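Local coordinates for MGS-M4 (Unidentified, PDB 4Q3M), which is an aldo-keto reductase by family, built as a TIM barrel, and probably reduces carbonyl compounds with a nicotinamide cofactor, although its substrate is unknown, at residues V156-T161 with E182-L187; T77-E82 with Y111-S116. All coordinates share one frame; numbering follows the deposited sequence.

Contact 1: residues V156-T161 with E182-L187; sequences VNQVET and EAYAPL. With SO4 (sulfate ion), chain G.
Q158 lies beside E182, V159 beside A183 and E160 beside Y184 in two parallel strands whose axes come within 4.5 Å at 31°, joined by four backbone bonds: E182 N to N157 O, V159 N to E182 O, Y184 N to V159 O and T161 N to Y184 O. Side chains of Q158, E160, E182 and Y184 share one face; V159 and A183 take the other, toward helices 168-176 and 212-222. With CG anti to the backbone N (chi1 -178°) and the chain extended, Q158 reaches across to E182. Its NE2 donates to E182 OE1 at 2.9 Å, in line with its own amide plane but from above the carboxylate, the two planes being almost perpendicular. The same NE2 also bonds to OD1 of D43 on strand 41-43. Y184 CG sits between its backbone N and carbonyl carbon (chi1 77°), which swings the ring back over the neighbouring strand. E160 N approaches one ring face, 3.2 Å from Y184 CE2, and E160 CB makes a CH-pi contact 4.2 Å from the ring centroid. Y184 OH is bonded to N137, while the carboxylate of E160 is gripped by K264 and the backbone of I265 and F266. Just past the end of the strand, T161 CB packs on A183 CB at 3.6 Å, near L220 of helix 212-222. Farther on, L187 N donates to O4 of a sulfate at 2.8 Å. These are neighbouring strands of a beta-alpha-beta unit in the aldo-keto reductase barrel; in relatives the glutamine and tyrosine at such positions hold the nicotinamide, and the sulfate, probably from the crystallisation liquor, may mark where a cofactor phosphate would bind.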
loop_
_atom_site.group_PDB
_atom_site.type_symbol
_atom_site.label_atom_id
_atom_site.label_comp_id
_atom_site.label_asym_id
_atom_site.label_seq_id
_atom_site.Cartn_x
_atom_site.Cartn_y
_atom_site.Cartn_z
ATOM N N VAL A 156 17.998 7.530 3.873
ATOM C CA VAL A 156 16.794 8.217 3.415
ATOM C C VAL A 156 15.796 7.250 2.782
ATOM O O VAL A 156 16.176 6.375 2.004
ATOM C CB VAL A 156 17.138 9.331 2.392
ATOM C CG1 VAL A 156 15.876 9.892 1.747
ATOM C CG2 VAL A 156 17.944 10.443 3.051
ATOM N N ASN A 157 14.521 7.405 3.129
ATOM C CA ASN A 157 13.447 6.676 2.464
ATOM C C ASN A 157 12.415 7.641 1.888
ATOM O O ASN A 157 11.586 8.185 2.619
ATOM C CB ASN A 157 12.775 5.698 3.431
ATOM C CG ASN A 157 11.752 4.807 2.745
ATOM O OD1 ASN A 157 11.774 4.639 1.525
ATOM N ND2 ASN A 157 10.848 4.232 3.530
ATOM N N GLN A 158 12.468 7.859 0.578
ATOM C CA GLN A 158 11.543 8.781 -0.073
ATOM C C GLN A 158 10.252 8.078 -0.484
ATOM O O GLN A 158 10.250 7.242 -1.388
ATOM C CB GLN A 158 12.193 9.433 -1.296
ATOM C CG GLN A 158 11.289 10.439 -1.991
ATOM C CD GLN A 158 11.912 11.031 -3.239
ATOM O OE1 GLN A 158 11.308 11.018 -4.311
ATOM N NE2 GLN A 158 13.122 11.562 -3.105
ATOM N N VAL A 159 9.156 8.425 0.181
ATOM C CA VAL A 159 7.866 7.801 -0.098
ATOM C C VAL A 159 6.747 8.829 -0.223
ATOM O O VAL A 159 6.863 9.953 0.269
ATOM C CB VAL A 159 7.482 6.786 0.997
ATOM C CG1 VAL A 159 8.408 5.578 0.959
ATOM C CG2 VAL A 159 7.505 7.448 2.367
ATOM N N GLU A 160 5.666 8.431 -0.886
ATOM C CA GLU A 160 4.481 9.270 -1.017
ATOM C C GLU A 160 3.908 9.601 0.353
ATOM O O GLU A 160 3.455 8.715 1.077
ATOM C CB GLU A 160 3.419 8.581 -1.874
ATOM C CG GLU A 160 2.073 9.288 -1.871
ATOM C CD GLU A 160 0.951 8.412 -2.390
ATOM O OE1 GLU A 160 1.246 7.365 -3.002
ATOM O OE2 GLU A 160 -0.229 8.769 -2.178
ATOM N N THR A 161 3.937 10.879 0.710
ATOM C CA THR A 161 3.445 11.316 2.009
ATOM C C THR A 161 2.776 12.681 1.912
ATOM O O THR A 161 3.390 13.659 1.485
ATOM C CB THR A 161 4.579 11.378 3.050
ATOM O OG1 THR A 161 5.277 10.127 3.081
ATOM C CG2 THR A 161 4.020 11.677 4.431
ATOM N N GLU A 182 11.513 10.946 3.571
ATOM C CA GLU A 182 11.360 12.051 2.637
ATOM C C GLU A 182 10.019 11.934 1.926
ATOM O O GLU A 182 9.634 10.851 1.485
ATOM C CB GLU A 182 12.510 12.071 1.630
ATOM C CG GLU A 182 12.539 13.300 0.738
ATOM C CD GLU A 182 13.712 13.292 -0.224
ATOM O OE1 GLU A 182 14.264 12.200 -0.480
ATOM O OE2 GLU A 182 14.084 14.375 -0.722
ATOM N N ALA A 183 9.305 13.048 1.822
ATOM C CA ALA A 183 7.965 13.034 1.254
ATOM C C ALA A 183 7.940 13.559 -0.174
ATOM O O ALA A 183 8.264 14.721 -0.418
ATOM C CB ALA A 183 7.020 13.849 2.124
ATOM N N TYR A 184 7.562 12.702 -1.119
ATOM C CA TYR A 184 7.262 13.175 -2.463
ATOM C C TYR A 184 5.748 13.208 -2.623
ATOM O O TYR A 184 5.021 12.639 -1.807
ATOM C CB TYR A 184 7.936 12.312 -3.543
ATOM C CG TYR A 184 7.292 10.971 -3.853
ATOM C CD1 TYR A 184 6.187 10.881 -4.695
ATOM C CD2 TYR A 184 7.822 9.792 -3.344
ATOM C CE1 TYR A 184 5.609 9.661 -4.992
ATOM C CE2 TYR A 184 7.252 8.566 -3.639
ATOM C CZ TYR A 184 6.146 8.507 -4.462
ATOM O OH TYR A 184 5.575 7.288 -4.758
ATOM N N ALA A 185 5.288 13.874 -3.678
ATOM C CA ALA A 185 3.876 14.213 -3.844
ATOM C C ALA A 185 3.276 14.841 -2.580
ATOM O O ALA A 185 2.240 14.383 -2.095
ATOM C CB ALA A 185 3.079 12.978 -4.247
ATOM N N PRO A 186 3.916 15.896 -2.043
ATOM C CA PRO A 186 3.376 16.476 -0.810
ATOM C C PRO A 186 2.095 17.267 -1.060
ATOM O O PRO A 186 1.339 17.527 -0.124
ATOM C CB PRO A 186 4.500 17.394 -0.339
ATOM C CG PRO A 186 5.163 17.824 -1.592
ATOM C CD PRO A 186 5.084 16.653 -2.533
ATOM N N LEU A 187 1.866 17.646 -2.313
ATOM C CA LEU A 187 0.643 18.341 -2.691
ATOM C C LEU A 187 -0.318 17.379 -3.382
ATOM O O LEU A 187 -1.175 17.797 -4.162
ATOM C CB LEU A 187 0.956 19.531 -3.602
ATOM C CG LEU A 187 1.891 20.593 -3.022
ATOM C CD1 LEU A 187 1.956 21.813 -3.929
ATOM C CD2 LEU A 187 1.459 20.982 -1.615
HETATM S S SO4 G . 3.465 17.477 -5.811
HETATM O O1 SO4 G . 2.854 18.116 -6.972
HETATM O O2 SO4 G . 4.399 16.448 -6.257
HETATM O O3 SO4 G . 4.184 18.479 -5.030
HETATM O O4 SO4 G . 2.424 16.869 -4.988
#

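Contact 2: residues T77-E82 with Y111-S116; sequences TDQGYE and YDNALS
G80 and S116 meet where the turn entering helix 81-94 passes the side of helix 111-126, and this is the close-packed part of the contact. S116 OG, anti to its own backbone nitrogen (chi1 -178°), points toward the turn to lie 3.8 Å from G80 CA and 3.1 Å from Y81 N, at the very start of the helix whose N-cap position is G80. Q79, just before G80, lays its extended side chain across N113, one turn before S116, and sets OE1 3.3 Å from N113 CB, the two amides standing at right angles. Neither amide end spends its NH2 on the other: Q79 NE2 binds W107 O, and N113 ND2 binds K109 O. G80 N, meanwhile, is bonded to T117 OG1, one residue beyond S116. The looser side belongs to Y81. Its CB still touches S116, and the ring meets S116 O near its plane, with CD1 3.7 Å from that oxygen, but the ring then leads off along helix 111-126 to rest on R119 and A120 and bond T123 through OH. Even on this solvent side Y81 and S116 are only partly exposed. The clear bonds of the polar groups go to T117, W107, K109 and T123, so the two segments are probably positioned largely through these neighbours, with van der Waals contact between them.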
loop_
_atom_site.group_PDB
_atom_site.type_symbol
_atom_site.label_atom_id
_atom_site.label_comp_id
_atom_site.label_asym_id
_atom_site.label_seq_id
_atom_site.Cartn_x
_atom_site.Cartn_y
_atom_site.Cartn_z
ATOM N N THR A 77 15.019 -0.819 -14.080
ATOM C CA THR A 77 15.659 -1.647 -15.099
ATOM C C THR A 77 17.165 -1.785 -14.890
ATOM O O THR A 77 17.797 -2.669 -15.470
ATOM C CB THR A 77 15.415 -1.082 -16.512
ATOM O OG1 THR A 77 16.006 0.219 -16.619
ATOM C CG2 THR A 77 13.925 -0.984 -16.798
ATOM N N ASP A 78 17.738 -0.918 -14.064
ATOM C CA ASP A 78 19.184 -0.902 -13.873
ATOM C C ASP A 78 19.617 -1.545 -12.556
ATOM O O ASP A 78 20.792 -1.483 -12.193
ATOM C CB ASP A 78 19.708 0.532 -13.930
ATOM C CG ASP A 78 19.580 1.153 -15.304
ATOM O OD1 ASP A 78 19.670 0.415 -16.307
ATOM O OD2 ASP A 78 19.391 2.387 -15.378
ATOM N N GLN A 79 18.676 -2.153 -11.839
ATOM C CA GLN A 79 19.002 -2.787 -10.565
ATOM C C GLN A 79 19.915 -3.991 -10.774
ATOM O O GLN A 79 19.747 -4.756 -11.724
ATOM C CB GLN A 79 17.732 -3.199 -9.815
ATOM C CG GLN A 79 16.926 -2.021 -9.286
ATOM C CD GLN A 79 15.946 -2.418 -8.198
ATOM O OE1 GLN A 79 16.033 -3.510 -7.635
ATOM N NE2 GLN A 79 15.009 -1.528 -7.892
ATOM N N GLY A 80 20.883 -4.147 -9.877
ATOM C CA GLY A 80 21.929 -5.142 -10.029
ATOM C C GLY A 80 23.276 -4.452 -9.954
ATOM O O GLY A 80 23.428 -3.341 -10.459
ATOM N N TYR A 81 24.252 -5.112 -9.333
ATOM C CA TYR A 81 25.537 -4.489 -9.010
ATOM C C TYR A 81 26.222 -3.809 -10.196
ATOM O O TYR A 81 26.481 -2.606 -10.159
ATOM C CB TYR A 81 26.488 -5.529 -8.408
ATOM C CG TYR A 81 27.751 -4.928 -7.829
ATOM C CD1 TYR A 81 27.773 -4.427 -6.534
ATOM C CD2 TYR A 81 28.919 -4.859 -8.579
ATOM C CE1 TYR A 81 28.922 -3.877 -6.000
ATOM C CE2 TYR A 81 30.072 -4.309 -8.053
ATOM C CZ TYR A 81 30.069 -3.819 -6.763
ATOM O OH TYR A 81 31.214 -3.271 -6.235
ATOM N N GLU A 82 26.516 -4.577 -11.241
ATOM C CA GLU A 82 27.237 -4.046 -12.395
ATOM C C GLU A 82 26.431 -3.001 -13.157
ATOM O O GLU A 82 26.981 -2.014 -13.644
ATOM C CB GLU A 82 27.637 -5.177 -13.344
ATOM C CG GLU A 82 28.608 -6.176 -12.746
ATOM C CD GLU A 82 29.921 -5.544 -12.322
ATOM O OE1 GLU A 82 30.327 -4.533 -12.932
ATOM O OE2 GLU A 82 30.548 -6.060 -11.372
ATOM N N TYR A 111 14.185 -8.604 -2.912
ATOM C CA TYR A 111 15.234 -8.413 -1.915
ATOM C C TYR A 111 16.628 -8.528 -2.522
ATOM O O TYR A 111 17.502 -7.705 -2.248
ATOM C CB TYR A 111 15.085 -9.423 -0.775
ATOM C CG TYR A 111 13.825 -9.252 0.042
ATOM C CD1 TYR A 111 13.571 -8.069 0.724
ATOM C CD2 TYR A 111 12.895 -10.279 0.143
ATOM C CE1 TYR A 111 12.421 -7.909 1.474
ATOM C CE2 TYR A 111 11.744 -10.129 0.893
ATOM C CZ TYR A 111 11.512 -8.942 1.556
ATOM O OH TYR A 111 10.368 -8.787 2.303
ATOM N N ASP A 112 16.831 -9.554 -3.344
ATOM C CA ASP A 112 18.133 -9.800 -3.954
ATOM C C ASP A 112 18.546 -8.652 -4.870
ATOM O O ASP A 112 19.707 -8.243 -4.875
ATOM C CB ASP A 112 18.122 -11.116 -4.733
ATOM C CG ASP A 112 19.492 -11.485 -5.268
ATOM O OD1 ASP A 112 20.266 -12.129 -4.529
ATOM O OD2 ASP A 112 19.795 -11.131 -6.426
ATOM N N ASN A 113 17.595 -8.136 -5.643
ATOM C CA ASN A 113 17.855 -6.987 -6.500
ATOM C C ASN A 113 18.136 -5.734 -5.682
ATOM O O ASN A 113 18.921 -4.881 -6.090
ATOM C CB ASN A 113 16.679 -6.735 -7.445
ATOM C CG ASN A 113 16.664 -7.687 -8.624
ATOM O OD1 ASN A 113 17.700 -8.227 -9.014
ATOM N ND2 ASN A 113 15.487 -7.889 -9.205
ATOM N N ALA A 114 17.488 -5.632 -4.527
ATOM C CA ALA A 114 17.681 -4.491 -3.641
ATOM C C ALA A 114 19.080 -4.504 -3.034
ATOM O O ALA A 114 19.782 -3.494 -3.049
ATOM C CB ALA A 114 16.626 -4.488 -2.543
ATOM N N LEU A 115 19.480 -5.658 -2.510
ATOM C CA LEU A 115 20.776 -5.797 -1.858
ATOM C C LEU A 115 21.927 -5.689 -2.856
ATOM O O LEU A 115 22.948 -5.064 -2.570
ATOM C CB LEU A 115 20.855 -7.129 -1.109
ATOM C CG LEU A 115 22.123 -7.375 -0.290
ATOM C CD1 LEU A 115 22.344 -6.246 0.703
ATOM C CD2 LEU A 115 22.048 -8.715 0.426
ATOM N N SER A 116 21.758 -6.302 -4.026
ATOM C CA SER A 116 22.779 -6.261 -5.070
ATOM C C SER A 116 22.990 -4.837 -5.562
ATOM O O SER A 116 24.115 -4.412 -5.822
ATOM C CB SER A 116 22.395 -7.166 -6.242
ATOM O OG SER A 116 23.407 -7.171 -7.232
#

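Contact 1 is core and contact 2 surface: all touching residues of the first are buried near the middle of the chain, whereas the second sits at the outer layer, with centres 22 Å apart and nearest atoms about 11 Å apart. They share no element. Residues 156-161 and 182-187 join adjacent barrel strands; residues 77-82 and 111-116 bring together the starts of two outer helices, 81-94 and 111-126. Chemistry follows place. In the barrel, regular backbone bonds, a buried amide-carboxylate pair and an aromatic face do the work; at the periphery, a small contact, close only round G80 and S116, sends its clear bonds to residues alongside.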